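Local structure of flavin-nucleotide-binding protein (6RK0) at residues A127-A130 against E131-N135; D180-E183 against D184-F187. The protein binds FAD and heme b as a flavocytochrome and probably acts as a low-potential terminal oxidase associated with the iron-only nitrogenase of Azotobacter vinelandii. One frame throughout, in Å; residues are numbered along the deposited sequence. Where two conformers were deposited one is given.

Contact 1 (A127-A130 against E131-N135)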
ATOM      1  N   ALA A 127     -25.403  15.020  -9.730  1.00 13.35           N
ATOM      2  CA  ALA A 127     -25.997  15.144  -8.404  1.00 13.60           C
ATOM      3  C   ALA A 127     -25.635  13.942  -7.543  1.00 13.20           C
ATOM      4  O   ALA A 127     -25.324  14.091  -6.355  1.00 13.61           O
ATOM      5  CB  ALA A 127     -27.507  15.316  -8.521  1.00 14.53           C
ATOM      6  N   VAL A 128     -25.661  12.739  -8.126  1.00 12.86           N
ATOM      7  CA  VAL A 128     -25.231  11.555  -7.390  1.00 12.93           C
ATOM      8  C   VAL A 128     -23.756  11.650  -7.032  1.00 12.97           C
ATOM      9  O   VAL A 128     -23.355  11.362  -5.905  1.00 13.13           O
ATOM     10  CB  VAL A 128     -25.522  10.290  -8.201  1.00 13.75           C
ATOM     11  CG1 VAL A 128     -24.996   9.056  -7.469  1.00 15.23           C
ATOM     12  CG2 VAL A 128     -27.043  10.160  -8.411  1.00 14.00           C
ATOM     13  N   LYS A 129     -22.945  12.114  -7.967  1.00 13.44           N
ATOM     14  CA  LYS A 129     -21.515  12.247  -7.712  1.00 14.16           C
ATOM     15  C   LYS A 129     -21.265  13.162  -6.516  1.00 12.72           C
ATOM     16  O   LYS A 129     -20.465  12.844  -5.631  1.00 13.00           O
ATOM     17  CB  LYS A 129     -20.876  12.787  -8.982  1.00 15.94           C
ATOM     18  CG  LYS A 129     -19.391  12.844  -8.951  1.00 17.58           C
ATOM     19  CD  LYS A 129     -18.846  13.774 -10.086  1.00 20.77           C
ATOM     20  CE  LYS A 129     -19.083  13.293 -11.506  1.00 20.53           C
ATOM     21  NZ  LYS A 129     -18.547  14.385 -12.407  1.00 17.70           N
ATOM     22  N   ALA A 130     -21.967  14.299  -6.454  1.00 13.24           N
ATOM     23  CA  ALA A 130     -21.776  15.230  -5.340  1.00 13.48           C
ATOM     24  C   ALA A 130     -22.188  14.599  -4.014  1.00 12.75           C
ATOM     25  O   ALA A 130     -21.538  14.806  -2.974  1.00 13.48           O
ATOM     26  CB  ALA A 130     -22.543  16.529  -5.595  1.00 14.86           C
ATOM     27  N   GLU A 131     -23.260  13.815  -4.036  1.00 12.86           N
ATOM     28  CA  GLU A 131     -23.667  13.118  -2.831  1.00 13.52           C
ATOM     29  C   GLU A 131     -22.592  12.138  -2.366  1.00 13.29           C
ATOM     30  O   GLU A 131     -22.294  12.063  -1.169  1.00 14.16           O
ATOM     31  CB  GLU A 131     -24.989  12.422  -3.126  1.00 15.98           C
ATOM     32  CG  GLU A 131     -25.606  11.800  -1.908  1.00 19.58           C
ATOM     33  CD  GLU A 131     -27.090  11.487  -2.018  1.00 27.18           C
ATOM     34  OE1 GLU A 131     -27.677  11.541  -3.115  1.00 46.19           O
ATOM     35  OE2 GLU A 131     -27.720  11.166  -0.981  1.00 20.98           O
ATOM     36  N   LYS A 132     -21.999  11.388  -3.298  1.00 12.67           N
ATOM     37  CA  LYS A 132     -20.969  10.414  -2.935  1.00 13.08           C
ATOM     38  C   LYS A 132     -19.717  11.112  -2.396  1.00 11.91           C
ATOM     39  O   LYS A 132     -19.098  10.630  -1.442  1.00 11.84           O
ATOM     40  CB  LYS A 132     -20.618   9.541  -4.144  1.00 15.54           C
ATOM     41  CG  LYS A 132     -21.713   8.757  -4.824  1.00 17.41           C
ATOM     42  CD  LYS A 132     -22.336   7.732  -3.927  1.00 18.02           C
ATOM     43  CE  LYS A 132     -23.388   6.907  -4.609  1.00 19.58           C
ATOM     44  NZ  LYS A 132     -24.140   6.192  -3.556  1.00 21.20           N
ATOM     45  N   LEU A 133     -19.327  12.239  -3.001  1.00 11.03           N
ATOM     46  CA  LEU A 133     -18.149  12.973  -2.514  1.00 10.75           C
ATOM     47  C   LEU A 133     -18.361  13.502  -1.108  1.00 10.35           C
ATOM     48  O   LEU A 133     -17.417  13.500  -0.293  1.00 10.34           O
ATOM     49  CB  LEU A 133     -17.807  14.098  -3.486  1.00 10.64           C
ATOM     50  CG  LEU A 133     -17.242  13.599  -4.827  1.00 10.86           C
ATOM     51  CD1 LEU A 133     -17.300  14.702  -5.879  1.00 11.56           C
ATOM     52  CD2 LEU A 133     -15.781  13.071  -4.667  1.00 10.85           C
ATOM     53  N   ARG A 134     -19.578  13.956  -0.780  0.52 10.50           N
ATOM     54  CA  ARG A 134     -19.823  14.369   0.597  0.52 11.31           C
ATOM     55  C   ARG A 134     -19.704  13.179   1.550  0.52 11.70           C
ATOM     56  O   ARG A 134     -19.155  13.311   2.651  0.52 11.59           O
ATOM     57  CB  ARG A 134     -21.190  15.057   0.721  0.52 12.19           C
ATOM     58  CG  ARG A 134     -21.511  15.446   2.164  0.52 13.11           C
ATOM     59  CD  ARG A 134     -22.694  16.404   2.304  0.52 15.76           C
ATOM     60  NE  ARG A 134     -22.840  16.869   3.698  0.52 18.42           N
ATOM     61  CZ  ARG A 134     -23.548  17.929   4.107  0.52 19.64           C
ATOM     62  NH1 ARG A 134     -24.268  18.682   3.256  0.52 16.24           N
ATOM     63  NH2 ARG A 134     -23.564  18.227   5.410  0.52 20.48           N
ATOM     64  N   ASN A 135     -20.185  11.996   1.134  1.00 12.05           N
ATOM     65  CA  ASN A 135     -20.039  10.814   1.972  1.00 12.75           C
ATOM     66  C   ASN A 135     -18.566  10.498   2.205  1.00 12.11           C
ATOM     67  O   ASN A 135     -18.187  10.090   3.307  1.00 13.00           O
ATOM     68  CB  ASN A 135     -20.715   9.620   1.295  1.00 14.81           C
ATOM     69  CG  ASN A 135     -22.224   9.745   1.195  1.00 18.57           C
ATOM     70  OD1 ASN A 135     -22.866  10.467   1.967  1.00 21.09           O
ATOM     71  ND2 ASN A 135     -22.807   9.004   0.247  1.00 18.99           N
TER
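K132 lies alongside V128, one helical turn on, the two side chains pointing the same way, and the lysine can be followed atom by atom. K132 CB lies 3.6 Å from K129 O. K132 CG is anti to the carbonyl carbon (chi1 -57°), which sets it against the preceding turn, 3.3 Å from V128 O. V128 O also accepts the backbone bond from K132 N at 2.9 Å, so the methylene leans on a carbonyl already engaged in the helix. A bend at chi2 (-63°) turns the chain so that K132 CE runs alongside V128 and meets V128 CG1 at 3.9 Å. V128 suits this place because its branch at CB gives CE of the lysine a methyl, CG1, to lie beside. Beyond CE the ammonium leaves V128 behind and forms a salt bridge with E65, so one long residue is greasy in its shaft and charged at its tip. One position further on, L133 repeats the i to i+4 pattern: L133 CG rests 3.4 Å from K129 O, and L133 CD1 lies beside K129 CG at 4.2 Å. The ammonium of K129 bends away to a salt bridge with E126 and a hydrogen bond to T159 O. The backbone beneath is regular alpha-helix, the carbonyls of A127 to A130 each accepting from the amide four residues on, E131 to R134. Helix 126-140 turns its A130 and L133 side toward I156 of helix 153-157, while K129 and L133 pack on strand 159-165; L133 also touches the heme, close to its axial ligand H72.

Contact 2 (D180-E183 against D184-F187)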
ATOM      1  N   ASP A 180       6.964 -22.168  13.026  1.00 10.31           N
ATOM      2  CA  ASP A 180       8.159 -22.835  12.541  1.00 10.22           C
ATOM      3  C   ASP A 180       7.864 -24.301  12.225  1.00 10.59           C
ATOM      4  O   ASP A 180       6.884 -24.898  12.688  1.00 11.58           O
ATOM      5  CB  ASP A 180       9.277 -22.735  13.568  1.00 10.14           C
ATOM      6  CG  ASP A 180      10.068 -21.439  13.419  1.00 10.51           C
ATOM      7  OD1 ASP A 180      10.709 -21.282  12.344  1.00 10.86           O
ATOM      8  OD2 ASP A 180      10.052 -20.597  14.349  1.00 10.96           O
ATOM      9  N   ASP A 181       8.742 -24.887  11.423  1.00 11.18           N
ATOM     10  CA  ASP A 181       8.743 -26.349  11.286  1.00 11.54           C
ATOM     11  C   ASP A 181       8.874 -26.947  12.683  1.00 11.33           C
ATOM     12  O   ASP A 181       9.675 -26.481  13.496  1.00 11.47           O
ATOM     13  CB  ASP A 181       9.964 -26.788  10.475  1.00 13.28           C
ATOM     14  CG  ASP A 181       9.977 -26.304   9.067  1.00 16.16           C
ATOM     15  OD1 ASP A 181       8.975 -25.783   8.535  1.00 17.56           O
ATOM     16  OD2 ASP A 181      11.067 -26.461   8.433  1.00 18.32           O
ATOM     17  N   GLU A 182       8.119 -28.018  12.941  1.00 11.64           N
ATOM     18  CA  GLU A 182       8.118 -28.581  14.292  1.00 12.83           C
ATOM     19  C   GLU A 182       9.500 -29.026  14.730  1.00 13.51           C
ATOM     20  O   GLU A 182       9.830 -28.965  15.930  1.00 14.80           O
ATOM     21  CB  GLU A 182       7.117 -29.718  14.386  1.00 16.09           C
ATOM     22  CG  GLU A 182       5.697 -29.234  14.532  1.00 25.95           C
ATOM     23  CD  GLU A 182       5.450 -28.315  15.754  1.00 39.34           C
ATOM     24  OE1 GLU A 182       6.088 -28.492  16.806  1.00 35.79           O
ATOM     25  OE2 GLU A 182       4.594 -27.408  15.655  1.00 50.19           O
ATOM     26  N   GLU A 183      10.318 -29.493  13.783  1.00 13.63           N
ATOM     27  CA  GLU A 183      11.640 -29.938  14.186  1.00 16.19           C
ATOM     28  C   GLU A 183      12.577 -28.805  14.566  1.00 15.13           C
ATOM     29  O   GLU A 183      13.671 -29.102  15.037  1.00 17.87           O
ATOM     30  CB  GLU A 183      12.268 -30.792  13.100  1.00 20.88           C
ATOM     31  CG  GLU A 183      12.408 -30.052  11.800  1.00 23.17           C
ATOM     32  CD  GLU A 183      11.241 -30.274  10.816  1.00 34.03           C
ATOM     33  OE1 GLU A 183      10.038 -30.305  11.224  1.00 25.86           O
ATOM     34  OE2 GLU A 183      11.548 -30.413   9.606  1.00 44.77           O
ATOM     35  N   ASP A 184      12.207 -27.539  14.385  1.00 13.35           N
ATOM     36  CA  ASP A 184      13.094 -26.423  14.693  1.00 12.52           C
ATOM     37  C   ASP A 184      12.917 -25.846  16.089  1.00 12.44           C
ATOM     38  O   ASP A 184      13.652 -24.934  16.468  1.00 12.09           O
ATOM     39  CB  ASP A 184      12.898 -25.321  13.649  1.00 12.39           C
ATOM     40  CG  ASP A 184      13.421 -25.703  12.261  1.00 12.75           C
ATOM     41  OD1 ASP A 184      14.305 -26.576  12.169  1.00 13.98           O
ATOM     42  OD2 ASP A 184      12.959 -25.102  11.276  1.00 13.36           O
ATOM     43  N   TYR A 185      11.981 -26.372  16.881  1.00 12.83           N
ATOM     44  CA  TYR A 185      11.686 -25.766  18.176  1.00 12.68           C
ATOM     45  C   TYR A 185      12.751 -25.985  19.239  1.00 13.93           C
ATOM     46  O   TYR A 185      12.657 -25.334  20.281  1.00 15.30           O
ATOM     47  CB  TYR A 185      10.279 -26.150  18.648  1.00 12.36           C
ATOM     48  CG  TYR A 185       9.231 -25.299  17.968  1.00 11.70           C
ATOM     49  CD1 TYR A 185       8.851 -24.071  18.502  1.00 11.90           C
ATOM     50  CD2 TYR A 185       8.697 -25.670  16.753  1.00 12.17           C
ATOM     51  CE1 TYR A 185       7.953 -23.248  17.848  1.00 11.45           C
ATOM     52  CE2 TYR A 185       7.800 -24.872  16.077  1.00 11.96           C
ATOM     53  CZ  TYR A 185       7.407 -23.651  16.632  1.00 11.25           C
ATOM     54  OH  TYR A 185       6.537 -22.855  15.938  1.00 11.74           O
ATOM     55  N   ALA A 186      13.741 -26.844  19.013  1.00 15.02           N
ATOM     56  CA  ALA A 186      14.867 -26.918  19.935  1.00 17.28           C
ATOM     57  C   ALA A 186      16.018 -26.003  19.518  1.00 16.07           C
ATOM     58  O   ALA A 186      17.032 -25.922  20.237  1.00 17.65           O
ATOM     59  CB  ALA A 186      15.393 -28.354  20.045  1.00 20.76           C
ATOM     60  N   PHE A 187      15.901 -25.303  18.364  1.00 14.27           N
ATOM     61  CA  PHE A 187      17.002 -24.488  17.907  1.00 13.31           C
ATOM     62  C   PHE A 187      17.067 -23.197  18.727  1.00 12.74           C
ATOM     63  O   PHE A 187      16.043 -22.524  18.900  1.00 13.41           O
ATOM     64  CB  PHE A 187      16.899 -24.171  16.410  1.00 13.66           C
ATOM     65  CG  PHE A 187      18.144 -23.512  15.904  1.00 13.52           C
ATOM     66  CD1 PHE A 187      19.243 -24.277  15.567  1.00 13.59           C
ATOM     67  CD2 PHE A 187      18.284 -22.139  15.892  1.00 14.36           C
ATOM     68  CE1 PHE A 187      20.431 -23.671  15.211  1.00 14.40           C
ATOM     69  CE2 PHE A 187      19.471 -21.546  15.537  1.00 15.70           C
ATOM     70  CZ  PHE A 187      20.532 -22.300  15.164  1.00 15.91           C
TER
HETATM   71  O   HOH W   1      11.110 -23.267  10.742  1.00 12.39           O
HETATM   72  O   HOH W   2      12.023 -29.337  17.959  1.00 27.95           O
HETATM   73  O   HOH W   3      15.097 -28.129  16.896  1.00 26.07           O
HETATM   74  O   HOH W   4      16.361 -28.140  13.249  1.00 28.06           O
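The hydroxyl of Y185 reaches back to the start of the segment 180-183, where D180 N donates to Y185 OH at 3.0 Å. D180 CB lies 3.6 Å from Y185 CE2, while the carbonyls of D180 and E182 come to the ring edge near its plane. A tyrosine fits because its ring spans the loop and its tip still offers an acceptor. Replacing it with an alanine would probably leave D180 N without this partner and open a gap beside D180 CB. The carboxylate of E182, its plane only 14° from the ring's, sends E182 OE1 to within 3.8 Å of Y185 CD2. In the short 3-10 bend, D184 N donates to D181 O at 2.9 Å, approaching from well above the carbonyl plane; D184 then begins a type I turn closed by F187 N on D184 O. D184 lies side by side with D181, their OD2 atoms 3.7 Å apart. One water donates to both D180 OD1 and D184 OD2 and accepts from D181 N. Further out, R102 forms a salt bridge with D180 and N106 a hydrogen bond with D181, while R149 and R208 of the second subunit form salt bridges with D184 and E182, R208 also making a cation-pi contact with Y185. Gathering so many acids would be costly alone; the arginines probably offset that charge, making the loop a polar, electrostatic part of the dimer interface.

Overall arrangement
Contact 1 precedes contact 2 along the chain, and the two lie on opposite sides of its centre, their own centres 55 Å apart and their nearest atoms about 42 Å apart, without touching. They share no helix or strand. Residues 127-135 belong to helix 126-140, which packs against the antiparallel sheet at strand 159-165, in the part of the chain that belongs to the pyridoxamine 5'-phosphate oxidase family, and next to a heme. Residues 180-187 lie in the loop between strands 169-174 and 192-200, reaching far outward to the second subunit. One contact therefore belongs to the wall of a cofactor site, the other to the joining of the two chains.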